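Local coordinates for arabinofuranosidase (Bifidobacterium longum, PDB 2Y2W), which hydrolyses terminal non-reducing alpha-L-arabinofuranosyl bonds in arabinan and arabinoxylan, a key step in complete plant cell-wall breakdown, at residues G65-H70 with F338-V343; C107-G112 with I212-D217; F434-L439 with W559-F564. All blocks are in the same frame, centred on the assembly; numbering follows the deposited sequence.

In the fold
Three contacts tie together a (beta/alpha)8 barrel and the beta domain attached to it. From the N terminus, the first barrel strand, 65-67, opens contact 1. The chain must reach the seventh strand, 335-341, before that loop closes. Contact 2 lies within this span: it joins the second strand, 107-110, to the loop after the fourth, 209-212. Contacts 1 and 2 touch, because strands 65-67 and 107-110 are neighbours and share backbone bonds. Contact 3 follows in series. Helix 431-440, after the eighth strand, meets the C-terminal strand 558-564 of the beta domain. Phe434 of that helix also packs near Gly65 and Trp341 of contact 1.

Contact 1. Residues G65-H70 with F338-V343; sequences GSFVEH and FDEWGV
The Phe67 ring and the Glu340 carboxylate are nearly parallel, with their planes 22° apart. The carboxylate approaches the CE2 side of the ring obliquely. Phe67 CE2 lies 3.3 Å from Glu340 OE2, and Phe67 CD2 lies 3.8 Å from Glu340 CG. The setting is the inside of a (beta/alpha)8 barrel. Phe67 ends the first strand, and Glu340 lies in the seventh, 335-341, where the chain turns a corner. The eighth strand, 402-408, runs between them, so no backbone bond joins the two segments.

Phe67 has CG anti to its own N (chi1 175°), which carries the ring inward from its strand. The Glu340 chain is extended beyond CG (chi2 -171°) and brings OE2 to Phe67 CE2. By similarity Glu340 is the nucleophile that bonds covalently to arabinofuranose. Its oxygens are held by other residues: OE1 is hydrogen-bonded to Tyr286 OH, and OE2 forms a salt bridge with Arg109. Arg109 also makes a cation-pi contact with Phe67, so ring, guanidinium and carboxylate form one cluster.

A second link runs through water. Water 1 lies in the plane of the Trp341 indole, at its edge. It accepts from Trp341 NE1 at 3.2 Å. It also lies 2.7 Å from Gly65 O, to which it can donate, although it has more acceptors in reach than protons.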
ATOM      1  N   GLY D  65      26.083 -16.213  14.663  1.00 26.97           N
ATOM      2  CA  GLY D  65      25.970 -15.375  13.481  1.00 26.59           C
ATOM      3  C   GLY D  65      26.270 -13.918  13.768  1.00 26.40           C
ATOM      4  O   GLY D  65      26.294 -13.495  14.926  1.00 26.30           O
ATOM      5  N   SER D  66      26.510 -13.154  12.704  1.00 26.16           N
ATOM      6  CA  SER D  66      26.708 -11.712  12.813  1.00 26.00           C
ATOM      7  C   SER D  66      25.807 -10.966  11.829  1.00 25.95           C
ATOM      8  O   SER D  66      24.843 -11.530  11.312  1.00 25.96           O
ATOM      9  CB  SER D  66      28.179 -11.334  12.609  1.00 25.99           C
ATOM     10  OG  SER D  66      28.402  -9.968  12.918  1.00 25.46           O
ATOM     11  N   PHE D  67      26.137  -9.703  11.570  1.00 25.88           N
ATOM     12  CA  PHE D  67      25.242  -8.783  10.892  1.00 25.83           C
ATOM     13  C   PHE D  67      26.050  -7.673  10.225  1.00 25.86           C
ATOM     14  O   PHE D  67      26.783  -6.942  10.886  1.00 25.83           O
ATOM     15  CB  PHE D  67      24.231  -8.234  11.918  1.00 25.91           C
ATOM     16  CG  PHE D  67      23.299  -7.160  11.394  1.00 25.97           C
ATOM     17  CD1 PHE D  67      22.853  -7.155  10.078  1.00 25.88           C
ATOM     18  CD2 PHE D  67      22.827  -6.176  12.259  1.00 26.05           C
ATOM     19  CE1 PHE D  67      21.983  -6.171   9.623  1.00 25.80           C
ATOM     20  CE2 PHE D  67      21.956  -5.190  11.812  1.00 26.13           C
ATOM     21  CZ  PHE D  67      21.534  -5.190  10.492  1.00 25.69           C
ATOM     22  N   VAL D  68      25.925  -7.578   8.905  1.00 25.94           N
ATOM     23  CA  VAL D  68      26.561  -6.523   8.126  1.00 26.01           C
ATOM     24  C   VAL D  68      25.489  -5.613   7.522  1.00 26.15           C
ATOM     25  O   VAL D  68      24.655  -6.052   6.722  1.00 26.13           O
ATOM     26  CB  VAL D  68      27.495  -7.100   7.024  1.00 25.98           C
ATOM     27  CG1 VAL D  68      27.933  -6.017   6.057  1.00 25.96           C
ATOM     28  CG2 VAL D  68      28.713  -7.751   7.646  1.00 25.85           C
ATOM     29  N   GLU D  69      25.512  -4.349   7.933  1.00 26.20           N
ATOM     30  CA  GLU D  69      24.589  -3.347   7.424  1.00 26.22           C
ATOM     31  C   GLU D  69      25.360  -2.292   6.642  1.00 26.26           C
ATOM     32  O   GLU D  69      26.521  -1.998   6.957  1.00 26.26           O
ATOM     33  CB  GLU D  69      23.814  -2.693   8.578  1.00 26.22           C
ATOM     34  CG  GLU D  69      22.673  -1.764   8.138  1.00 26.46           C
ATOM     35  CD  GLU D  69      21.908  -1.136   9.299  1.00 26.98           C
ATOM     36  OE1 GLU D  69      22.098  -1.562  10.461  1.00 27.42           O
ATOM     37  OE2 GLU D  69      21.101  -0.215   9.045  1.00 26.46           O
ATOM     38  N   HIS D  70      24.720  -1.733   5.618  1.00 26.15           N
ATOM     39  CA  HIS D  70      25.245  -0.553   4.946  1.00 26.11           C
ATOM     40  C   HIS D  70      25.111   0.640   5.891  1.00 26.21           C
ATOM     41  O   HIS D  70      24.287   1.535   5.690  1.00 26.36           O
ATOM     42  CB  HIS D  70      24.508  -0.298   3.636  1.00 25.91           C
ATOM     43  CG  HIS D  70      24.883  -1.237   2.532  1.00 25.73           C
ATOM     44  ND1 HIS D  70      25.407  -0.801   1.334  1.00 25.38           N
ATOM     45  CD2 HIS D  70      24.807  -2.586   2.442  1.00 25.61           C
ATOM     46  CE1 HIS D  70      25.638  -1.842   0.553  1.00 25.46           C
ATOM     47  NE2 HIS D  70      25.283  -2.936   1.202  1.00 25.40           N
ATOM     48  N   PHE D 338      17.557 -13.919  17.788  1.00 32.26           N
ATOM     49  CA  PHE D 338      18.190 -12.725  18.345  1.00 32.49           C
ATOM     50  C   PHE D 338      19.112 -12.060  17.321  1.00 32.68           C
ATOM     51  O   PHE D 338      20.324 -11.971  17.522  1.00 32.52           O
ATOM     52  CB  PHE D 338      18.957 -13.073  19.625  1.00 32.49           C
ATOM     53  CG  PHE D 338      18.259 -12.650  20.883  1.00 32.73           C
ATOM     54  CD1 PHE D 338      17.294 -13.462  21.467  1.00 33.10           C
ATOM     55  CD2 PHE D 338      18.565 -11.433  21.485  1.00 32.91           C
ATOM     56  CE1 PHE D 338      16.647 -13.067  22.633  1.00 33.61           C
ATOM     57  CE2 PHE D 338      17.924 -11.029  22.649  1.00 33.06           C
ATOM     58  CZ  PHE D 338      16.964 -11.848  23.226  1.00 33.50           C
ATOM     59  N   ASP D 339      18.516 -11.576  16.233  1.00 33.04           N
ATOM     60  CA  ASP D 339      19.276 -11.118  15.071  1.00 33.39           C
ATOM     61  C   ASP D 339      19.921  -9.736  15.213  1.00 33.57           C
ATOM     62  O   ASP D 339      20.645  -9.292  14.321  1.00 33.72           O
ATOM     63  CB  ASP D 339      18.450 -11.236  13.777  1.00 33.56           C
ATOM     64  CG  ASP D 339      17.094 -10.552  13.864  1.00 33.96           C
ATOM     65  OD1 ASP D 339      16.812  -9.858  14.864  1.00 34.71           O
ATOM     66  OD2 ASP D 339      16.302 -10.716  12.910  1.00 34.64           O
ATOM     67  N   GLU D 340      19.657  -9.064  16.329  1.00 33.73           N
ATOM     68  CA  GLU D 340      20.398  -7.860  16.699  1.00 33.90           C
ATOM     69  C   GLU D 340      20.627  -7.820  18.208  1.00 33.94           C
ATOM     70  O   GLU D 340      19.717  -7.506  18.976  1.00 33.99           O
ATOM     71  CB  GLU D 340      19.687  -6.590  16.212  1.00 33.99           C
ATOM     72  CG  GLU D 340      19.964  -6.245  14.752  1.00 34.13           C
ATOM     73  CD  GLU D 340      19.445  -4.877  14.342  1.00 34.39           C
ATOM     74  OE1 GLU D 340      19.529  -3.926  15.151  1.00 34.76           O
ATOM     75  OE2 GLU D 340      18.960  -4.751  13.197  1.00 33.97           O
ATOM     76  N   TRP D 341      21.841  -8.166  18.626  1.00 34.01           N
ATOM     77  CA  TRP D 341      22.218  -8.111  20.036  1.00 34.09           C
ATOM     78  C   TRP D 341      23.635  -7.575  20.212  1.00 34.28           C
ATOM     79  O   TRP D 341      24.417  -7.553  19.264  1.00 34.17           O
ATOM     80  CB  TRP D 341      22.057  -9.484  20.709  1.00 33.98           C
ATOM     81  CG  TRP D 341      23.081 -10.511  20.302  1.00 33.92           C
ATOM     82  CD1 TRP D 341      22.998 -11.380  19.253  1.00 33.54           C
ATOM     83  CD2 TRP D 341      24.336 -10.780  20.946  1.00 33.71           C
ATOM     84  NE1 TRP D 341      24.121 -12.169  19.198  1.00 33.32           N
ATOM     85  CE2 TRP D 341      24.960 -11.821  20.225  1.00 33.51           C
ATOM     86  CE3 TRP D 341      24.994 -10.239  22.060  1.00 33.69           C
ATOM     87  CZ2 TRP D 341      26.210 -12.337  20.581  1.00 33.45           C
ATOM     88  CZ3 TRP D 341      26.239 -10.749  22.413  1.00 33.91           C
ATOM     89  CH2 TRP D 341      26.833 -11.791  21.674  1.00 33.76           C
ATOM     90  N   GLY D 342      23.950  -7.133  21.428  1.00 34.68           N
ATOM     91  CA  GLY D 342      25.296  -6.673  21.759  1.00 35.34           C
ATOM     92  C   GLY D 342      25.338  -5.381  22.550  1.00 35.77           C
ATOM     93  O   GLY D 342      24.299  -4.830  22.918  1.00 35.84           O
ATOM     94  N   VAL D 343      26.553  -4.902  22.807  1.00 36.13           N
ATOM     95  CA  VAL D 343      26.765  -3.658  23.534  1.00 36.54           C
ATOM     96  C   VAL D 343      26.822  -2.480  22.565  1.00 36.89           C
ATOM     97  O   VAL D 343      27.622  -2.483  21.629  1.00 36.91           O
ATOM     98  CB  VAL D 343      28.055  -3.714  24.398  1.00 36.54           C
ATOM     99  CG1 VAL D 343      28.378  -2.350  24.994  1.00 36.47           C
ATOM    100  CG2 VAL D 343      27.915  -4.750  25.505  1.00 36.42           C
TER
HETATM  101  O   HOH W   1      25.577 -14.299  17.366  1.00 20.62           O

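Contact 2. Residues C107-G112 with I212-D217; sequences CVRYPG and IGNEMD
Gly112 and Asn214 bring the two backbones closest, with 7.0 Å between their CA atoms. Segment 107-112 leaves its strand at Tyr110 and turns through a cis peptide bond before Pro111. Segment 212-217 has no regular structure. Gly213 takes a positive phi just before Asn214, where the chain leaves the fourth barrel strand.

One hydrogen bond between side chains spans the gap. Arg109 NH2 donates to Asn214 OD1 at 3.0 Å, with an N-H...O angle of 155°. The donor lies in the carbonyl plane of the amide, on a lone pair of OD1. The oxygen sits slightly out of the guanidinium plane. The Arg109 chain is extended from CG to NE, which lets it reach across the barrel end. Gly112 O stands 3.5 Å above the centre of the Arg109 guanidinium group, on one face. Asn214 has CG anti to its own N (chi1 -179°), which turns its amide toward the arginine. Asn214 ND2 bonds to Gln221 OE1, which helps fix which way round the amide lies. By similarity Asn214 binds arabinofuranose, and Glu215 beside it is the proton donor/acceptor. Such an Asn-Glu pair after the fourth strand is a hallmark of clan GH-A.

With an alanine in place of Arg109, Asn214 OD1 would probably lose its main donor and Glu340 OE2 its charged mate, and the Asn214 amide would be held mainly through ND2.

Strand 107-110 is paired with strands 65-67 and 162-167, and 162-167 separates it from 209-212. Behind the loop, Ile212 and Met216 pack on helix 227-244.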
ATOM      1  N   CYS D 107      26.893 -17.299  10.023  1.00 25.98           N
ATOM      2  CA  CYS D 107      25.779 -16.736   9.268  1.00 25.64           C
ATOM      3  C   CYS D 107      25.746 -15.231   9.472  1.00 25.47           C
ATOM      4  O   CYS D 107      25.802 -14.755  10.600  1.00 25.49           O
ATOM      5  CB  CYS D 107      24.461 -17.364   9.731  1.00 25.64           C
ATOM      6  SG  CYS D 107      22.983 -16.715   8.924  1.00 25.41           S
ATOM      7  N   VAL D 108      25.658 -14.486   8.375  1.00 25.29           N
ATOM      8  CA  VAL D 108      25.716 -13.027   8.431  1.00 25.09           C
ATOM      9  C   VAL D 108      24.445 -12.396   7.868  1.00 24.94           C
ATOM     10  O   VAL D 108      24.006 -12.733   6.765  1.00 25.05           O
ATOM     11  CB  VAL D 108      26.955 -12.467   7.681  1.00 25.14           C
ATOM     12  CG1 VAL D 108      27.080 -10.964   7.898  1.00 25.26           C
ATOM     13  CG2 VAL D 108      28.227 -13.168   8.132  1.00 24.87           C
ATOM     14  N   ARG D 109      23.867 -11.480   8.639  1.00 24.74           N
ATOM     15  CA  ARG D 109      22.647 -10.781   8.253  1.00 24.52           C
ATOM     16  C   ARG D 109      22.977  -9.574   7.372  1.00 24.18           C
ATOM     17  O   ARG D 109      23.905  -8.812   7.664  1.00 24.14           O
ATOM     18  CB  ARG D 109      21.867 -10.367   9.503  1.00 24.69           C
ATOM     19  CG  ARG D 109      20.487  -9.793   9.241  1.00 25.46           C
ATOM     20  CD  ARG D 109      19.657  -9.827  10.506  1.00 26.62           C
ATOM     21  NE  ARG D 109      18.376  -9.148  10.340  1.00 27.16           N
ATOM     22  CZ  ARG D 109      18.086  -7.957  10.854  1.00 27.86           C
ATOM     23  NH1 ARG D 109      18.985  -7.302  11.579  1.00 27.87           N
ATOM     24  NH2 ARG D 109      16.890  -7.423  10.646  1.00 28.38           N
ATOM     25  N   TYR D 110      22.210  -9.416   6.294  1.00 23.69           N
ATOM     26  CA  TYR D 110      22.492  -8.437   5.245  1.00 23.09           C
ATOM     27  C   TYR D 110      21.188  -8.063   4.537  1.00 22.90           C
ATOM     28  O   TYR D 110      20.312  -8.916   4.387  1.00 22.83           O
ATOM     29  CB  TYR D 110      23.484  -9.041   4.245  1.00 23.03           C
ATOM     30  CG  TYR D 110      23.927  -8.114   3.131  1.00 22.87           C
ATOM     31  CD1 TYR D 110      24.930  -7.165   3.340  1.00 22.49           C
ATOM     32  CD2 TYR D 110      23.352  -8.193   1.866  1.00 22.43           C
ATOM     33  CE1 TYR D 110      25.336  -6.314   2.323  1.00 22.62           C
ATOM     34  CE2 TYR D 110      23.752  -7.347   0.842  1.00 22.73           C
ATOM     35  CZ  TYR D 110      24.745  -6.411   1.076  1.00 22.66           C
ATOM     36  OH  TYR D 110      25.144  -5.571   0.061  1.00 23.01           O
ATOM     37  N   PRO D 111      21.042  -6.788   4.107  1.00 22.68           N
ATOM     38  CA  PRO D 111      21.940  -5.649   4.301  1.00 22.51           C
ATOM     39  C   PRO D 111      21.501  -4.694   5.419  1.00 22.34           C
ATOM     40  O   PRO D 111      22.047  -3.596   5.530  1.00 22.46           O
ATOM     41  CB  PRO D 111      21.867  -4.936   2.951  1.00 22.41           C
ATOM     42  CG  PRO D 111      20.465  -5.198   2.470  1.00 22.67           C
ATOM     43  CD  PRO D 111      19.948  -6.439   3.180  1.00 22.67           C
ATOM     44  N   GLY D 112      20.529  -5.108   6.229  1.00 22.08           N
ATOM     45  CA  GLY D 112      19.974  -4.251   7.274  1.00 21.65           C
ATOM     46  C   GLY D 112      18.929  -4.938   8.140  1.00 21.26           C
ATOM     47  O   GLY D 112      18.513  -6.051   7.839  1.00 21.19           O
ATOM     48  N   ILE D 212      11.791 -10.639   6.855  1.00 25.85           N
ATOM     49  CA  ILE D 212      10.725  -9.869   6.235  1.00 26.08           C
ATOM     50  C   ILE D 212      10.612  -8.507   6.920  1.00 26.23           C
ATOM     51  O   ILE D 212       9.870  -8.333   7.892  1.00 26.24           O
ATOM     52  CB  ILE D 212       9.383 -10.643   6.245  1.00 26.17           C
ATOM     53  CG1 ILE D 212       9.584 -12.050   5.673  1.00 26.17           C
ATOM     54  CG2 ILE D 212       8.324  -9.901   5.437  1.00 26.14           C
ATOM     55  CD1 ILE D 212       8.557 -13.059   6.113  1.00 26.52           C
ATOM     56  N   GLY D 213      11.378  -7.550   6.406  1.00 26.40           N
ATOM     57  CA  GLY D 213      11.424  -6.204   6.959  1.00 26.47           C
ATOM     58  C   GLY D 213      12.399  -6.075   8.106  1.00 26.65           C
ATOM     59  O   GLY D 213      13.008  -7.060   8.533  1.00 26.58           O
ATOM     60  N   ASN D 214      12.535  -4.847   8.602  1.00 26.77           N
ATOM     61  CA  ASN D 214      13.384  -4.547   9.745  1.00 26.90           C
ATOM     62  C   ASN D 214      12.709  -3.593  10.723  1.00 27.18           C
ATOM     63  O   ASN D 214      12.122  -2.587  10.314  1.00 27.09           O
ATOM     64  CB  ASN D 214      14.706  -3.940   9.285  1.00 26.83           C
ATOM     65  CG  ASN D 214      15.627  -3.626  10.441  1.00 26.67           C
ATOM     66  OD1 ASN D 214      16.294  -4.512  10.973  1.00 26.89           O
ATOM     67  ND2 ASN D 214      15.664  -2.362  10.843  1.00 26.40           N
ATOM     68  N   GLU D 215      12.801  -3.924  12.012  1.00 27.42           N
ATOM     69  CA  GLU D 215      12.349  -3.067  13.117  1.00 27.84           C
ATOM     70  C   GLU D 215      11.120  -2.219  12.778  1.00 27.80           C
ATOM     71  O   GLU D 215      11.101  -1.007  13.006  1.00 27.73           O
ATOM     72  CB  GLU D 215      13.501  -2.176  13.611  1.00 28.00           C
ATOM     73  CG  GLU D 215      14.629  -2.931  14.319  1.00 28.81           C
ATOM     74  CD  GLU D 215      15.722  -2.014  14.852  1.00 29.81           C
ATOM     75  OE1 GLU D 215      16.101  -1.051  14.150  1.00 29.84           O
ATOM     76  OE2 GLU D 215      16.210  -2.260  15.975  1.00 30.42           O
ATOM     77  N   MET D 216      10.093  -2.873  12.245  1.00 27.99           N
ATOM     78  CA  MET D 216       8.896  -2.186  11.761  1.00 28.29           C
ATOM     79  C   MET D 216       8.038  -1.566  12.868  1.00 28.31           C
ATOM     80  O   MET D 216       7.114  -0.802  12.581  1.00 28.24           O
ATOM     81  CB  MET D 216       8.060  -3.127  10.883  1.00 28.31           C
ATOM     82  CG  MET D 216       8.775  -3.589   9.617  1.00 28.89           C
ATOM     83  SD  MET D 216       9.285  -2.232   8.533  1.00 30.37           S
ATOM     84  CE  MET D 216       7.696  -1.685   7.917  1.00 30.38           C
ATOM     85  N   ASP D 217       8.359  -1.885  14.123  1.00 28.51           N
ATOM     86  CA  ASP D 217       7.671  -1.319  15.285  1.00 28.68           C
ATOM     87  C   ASP D 217       8.291   0.000  15.738  1.00 28.65           C
ATOM     88  O   ASP D 217       7.628   0.814  16.386  1.00 28.77           O
ATOM     89  CB  ASP D 217       7.653  -2.319  16.451  1.00 28.84           C
ATOM     90  CG  ASP D 217       9.042  -2.619  16.997  1.00 29.30           C
ATOM     91  OD1 ASP D 217      10.019  -2.591  16.216  1.00 29.77           O
ATOM     92  OD2 ASP D 217       9.156  -2.890  18.213  1.00 30.05           O
TER

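Contact 3. Residues F434-L439 with W559-F564; sequences FAEAAL and WISVEF
Glu563 OE2 is approached by both carboxylate oxygens of Glu436. It lies 3.0 Å from Glu436 OE2 and 3.5 Å from Glu436 OE1. As ionised carboxylates all three atoms are acceptors, so neither approach is counted as a hydrogen bond. The two carboxylate planes are 33° apart.

Glu436 carries nearly all of the contact from the helix side. Its chain bends at chi2 (-69°), and this lays the side chain along the strand. Glu436 CB meets the edge of the Trp559 indole in the ring plane, 3.7 Å from Trp559 CH2. Glu436 CG lies 3.8 Å from Ser561 OG. The carboxylate ends beside Glu563. The three strand residues are alternate ones, so their side chains leave the same face of strand 558-564. Glu436 therefore passes from an aromatic edge to a hydroxyl and then to an acid.

The short helix and strand segments run in roughly the same direction, 30° apart, with their axes 9.9 Å from each other. The strand belongs to the C-terminal beta domain, where it pairs with strands 478-485 and 512-518. Helix 431-440 follows the last barrel strand. Phe434 is directed away from strand 559-564, and Ala437 and Ala438 touch Phe64 just before the first barrel strand. The helix thus lies between the two domains. The annotated sites are elsewhere.

No hydrogen bond crosses between the segments. Hydrophobic contact at Trp559 is joined to two close acids at the other end. Both acids are partly exposed, and their closeness is likely to raise the pKa of at least one, so that a proton may be shared between them.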
ATOM      1  N   PHE D 434      33.492 -14.102  22.107  1.00 33.57           N
ATOM      2  CA  PHE D 434      32.718 -14.636  20.988  1.00 33.71           C
ATOM      3  C   PHE D 434      33.460 -15.779  20.300  1.00 33.96           C
ATOM      4  O   PHE D 434      32.892 -16.853  20.090  1.00 33.97           O
ATOM      5  CB  PHE D 434      32.371 -13.532  19.982  1.00 33.57           C
ATOM      6  CG  PHE D 434      31.328 -13.937  18.976  1.00 33.24           C
ATOM      7  CD1 PHE D 434      31.690 -14.561  17.785  1.00 32.96           C
ATOM      8  CD2 PHE D 434      29.979 -13.699  19.222  1.00 33.02           C
ATOM      9  CE1 PHE D 434      30.729 -14.939  16.852  1.00 32.88           C
ATOM     10  CE2 PHE D 434      29.006 -14.074  18.296  1.00 32.81           C
ATOM     11  CZ  PHE D 434      29.383 -14.695  17.109  1.00 32.85           C
ATOM     12  N   ALA D 435      34.727 -15.541  19.959  1.00 34.31           N
ATOM     13  CA  ALA D 435      35.573 -16.543  19.306  1.00 34.68           C
ATOM     14  C   ALA D 435      35.600 -17.876  20.062  1.00 35.03           C
ATOM     15  O   ALA D 435      35.368 -18.932  19.471  1.00 35.14           O
ATOM     16  CB  ALA D 435      36.983 -16.003  19.119  1.00 34.61           C
ATOM     17  N   GLU D 436      35.864 -17.816  21.366  1.00 35.42           N
ATOM     18  CA  GLU D 436      35.902 -19.010  22.210  1.00 35.92           C
ATOM     19  C   GLU D 436      34.598 -19.798  22.196  1.00 36.18           C
ATOM     20  O   GLU D 436      34.614 -21.026  22.081  1.00 36.17           O
ATOM     21  CB  GLU D 436      36.285 -18.651  23.648  1.00 35.97           C
ATOM     22  CG  GLU D 436      37.758 -18.876  23.965  1.00 36.53           C
ATOM     23  CD  GLU D 436      38.138 -20.350  24.008  1.00 36.98           C
ATOM     24  OE1 GLU D 436      37.311 -21.177  24.452  1.00 36.99           O
ATOM     25  OE2 GLU D 436      39.273 -20.679  23.601  1.00 37.47           O
ATOM     26  N   ALA D 437      33.476 -19.091  22.313  1.00 36.57           N
ATOM     27  CA  ALA D 437      32.164 -19.723  22.277  1.00 36.94           C
ATOM     28  C   ALA D 437      31.871 -20.291  20.890  1.00 37.30           C
ATOM     29  O   ALA D 437      31.340 -21.392  20.767  1.00 37.29           O
ATOM     30  CB  ALA D 437      31.087 -18.740  22.695  1.00 36.88           C
ATOM     31  N   ALA D 438      32.243 -19.544  19.854  1.00 37.75           N
ATOM     32  CA  ALA D 438      31.976 -19.939  18.473  1.00 38.22           C
ATOM     33  C   ALA D 438      32.768 -21.164  18.031  1.00 38.60           C
ATOM     34  O   ALA D 438      32.273 -21.973  17.247  1.00 38.58           O
ATOM     35  CB  ALA D 438      32.233 -18.772  17.526  1.00 38.14           C
ATOM     36  N   LEU D 439      33.989 -21.305  18.543  1.00 39.21           N
ATOM     37  CA  LEU D 439      34.888 -22.378  18.109  1.00 39.87           C
ATOM     38  C   LEU D 439      34.867 -23.648  18.971  1.00 40.24           C
ATOM     39  O   LEU D 439      35.397 -24.680  18.553  1.00 40.34           O
ATOM     40  CB  LEU D 439      36.327 -21.859  17.961  1.00 39.85           C
ATOM     41  CG  LEU D 439      36.664 -21.004  16.731  1.00 40.12           C
ATOM     42  CD1 LEU D 439      38.032 -20.354  16.888  1.00 40.37           C
ATOM     43  CD2 LEU D 439      36.603 -21.811  15.437  1.00 40.01           C
ATOM     44  N   TRP D 559      35.367 -12.600  32.727  1.00 50.92           N
ATOM     45  CA  TRP D 559      34.808 -13.703  31.952  1.00 50.69           C
ATOM     46  C   TRP D 559      35.832 -14.829  31.884  1.00 50.68           C
ATOM     47  O   TRP D 559      37.024 -14.586  31.671  1.00 50.61           O
ATOM     48  CB  TRP D 559      34.427 -13.226  30.546  1.00 50.64           C
ATOM     49  CG  TRP D 559      34.167 -14.330  29.554  1.00 50.16           C
ATOM     50  CD1 TRP D 559      33.004 -15.021  29.382  1.00 49.86           C
ATOM     51  CD2 TRP D 559      35.090 -14.854  28.590  1.00 49.68           C
ATOM     52  NE1 TRP D 559      33.145 -15.946  28.376  1.00 49.67           N
ATOM     53  CE2 TRP D 559      34.417 -15.866  27.873  1.00 49.59           C
ATOM     54  CE3 TRP D 559      36.423 -14.569  28.266  1.00 49.52           C
ATOM     55  CZ2 TRP D 559      35.030 -16.596  26.851  1.00 49.33           C
ATOM     56  CZ3 TRP D 559      37.032 -15.295  27.247  1.00 49.31           C
ATOM     57  CH2 TRP D 559      36.333 -16.297  26.553  1.00 49.10           C
ATOM     58  N   ILE D 560      35.363 -16.059  32.067  1.00 50.68           N
ATOM     59  CA  ILE D 560      36.248 -17.219  32.075  1.00 50.78           C
ATOM     60  C   ILE D 560      35.854 -18.239  31.007  1.00 50.80           C
ATOM     61  O   ILE D 560      34.667 -18.442  30.731  1.00 50.72           O
ATOM     62  CB  ILE D 560      36.322 -17.871  33.496  1.00 50.77           C
ATOM     63  CG1 ILE D 560      37.772 -18.083  33.924  1.00 50.85           C
ATOM     64  CG2 ILE D 560      35.529 -19.173  33.585  1.00 50.72           C
ATOM     65  CD1 ILE D 560      38.464 -16.820  34.380  1.00 51.16           C
ATOM     66  N   SER D 561      36.864 -18.855  30.397  1.00 50.85           N
ATOM     67  CA  SER D 561      36.656 -19.972  29.481  1.00 50.92           C
ATOM     68  C   SER D 561      37.625 -21.098  29.807  1.00 50.94           C
ATOM     69  O   SER D 561      38.837 -20.884  29.881  1.00 50.87           O
ATOM     70  CB  SER D 561      36.815 -19.537  28.022  1.00 50.92           C
ATOM     71  OG  SER D 561      38.156 -19.190  27.723  1.00 51.10           O
ATOM     72  N   VAL D 562      37.076 -22.293  30.010  1.00 51.04           N
ATOM     73  CA  VAL D 562      37.876 -23.476  30.322  1.00 51.13           C
ATOM     74  C   VAL D 562      37.411 -24.689  29.516  1.00 51.15           C
ATOM     75  O   VAL D 562      36.266 -25.134  29.635  1.00 51.11           O
ATOM     76  CB  VAL D 562      37.934 -23.760  31.862  1.00 51.15           C
ATOM     77  CG1 VAL D 562      36.605 -23.449  32.538  1.00 51.12           C
ATOM     78  CG2 VAL D 562      38.388 -25.191  32.158  1.00 51.06           C
ATOM     79  N   GLU D 563      38.315 -25.194  28.680  1.00 51.28           N
ATOM     80  CA  GLU D 563      38.071 -26.369  27.847  1.00 51.46           C
ATOM     81  C   GLU D 563      38.505 -27.625  28.596  1.00 51.67           C
ATOM     82  O   GLU D 563      39.541 -27.623  29.260  1.00 51.76           O
ATOM     83  CB  GLU D 563      38.843 -26.253  26.527  1.00 51.41           C
ATOM     84  CG  GLU D 563      38.490 -25.019  25.693  1.00 51.26           C
ATOM     85  CD  GLU D 563      39.430 -24.788  24.518  1.00 50.98           C
ATOM     86  OE1 GLU D 563      39.826 -25.769  23.854  1.00 50.83           O
ATOM     87  OE2 GLU D 563      39.768 -23.613  24.256  1.00 50.90           O
ATOM     88  N   PHE D 564      37.714 -28.691  28.492  1.00 51.88           N
ATOM     89  CA  PHE D 564      38.004 -29.938  29.206  1.00 52.06           C
ATOM     90  C   PHE D 564      37.736 -31.203  28.384  1.00 52.33           C
ATOM     91  O   PHE D 564      36.930 -31.193  27.451  1.00 52.35           O
ATOM     92  CB  PHE D 564      37.256 -29.993  30.549  1.00 51.99           C
ATOM     93  CG  PHE D 564      35.758 -29.846  30.432  1.00 51.62           C
ATOM     94  CD1 PHE D 564      34.948 -30.960  30.226  1.00 51.36           C
ATOM     95  CD2 PHE D 564      35.157 -28.597  30.551  1.00 51.36           C
ATOM     96  CE1 PHE D 564      33.565 -30.829  30.126  1.00 51.05           C
ATOM     97  CE2 PHE D 564      33.773 -28.459  30.453  1.00 51.17           C
ATOM     98  CZ  PHE D 564      32.977 -29.576  30.240  1.00 50.99           C
TER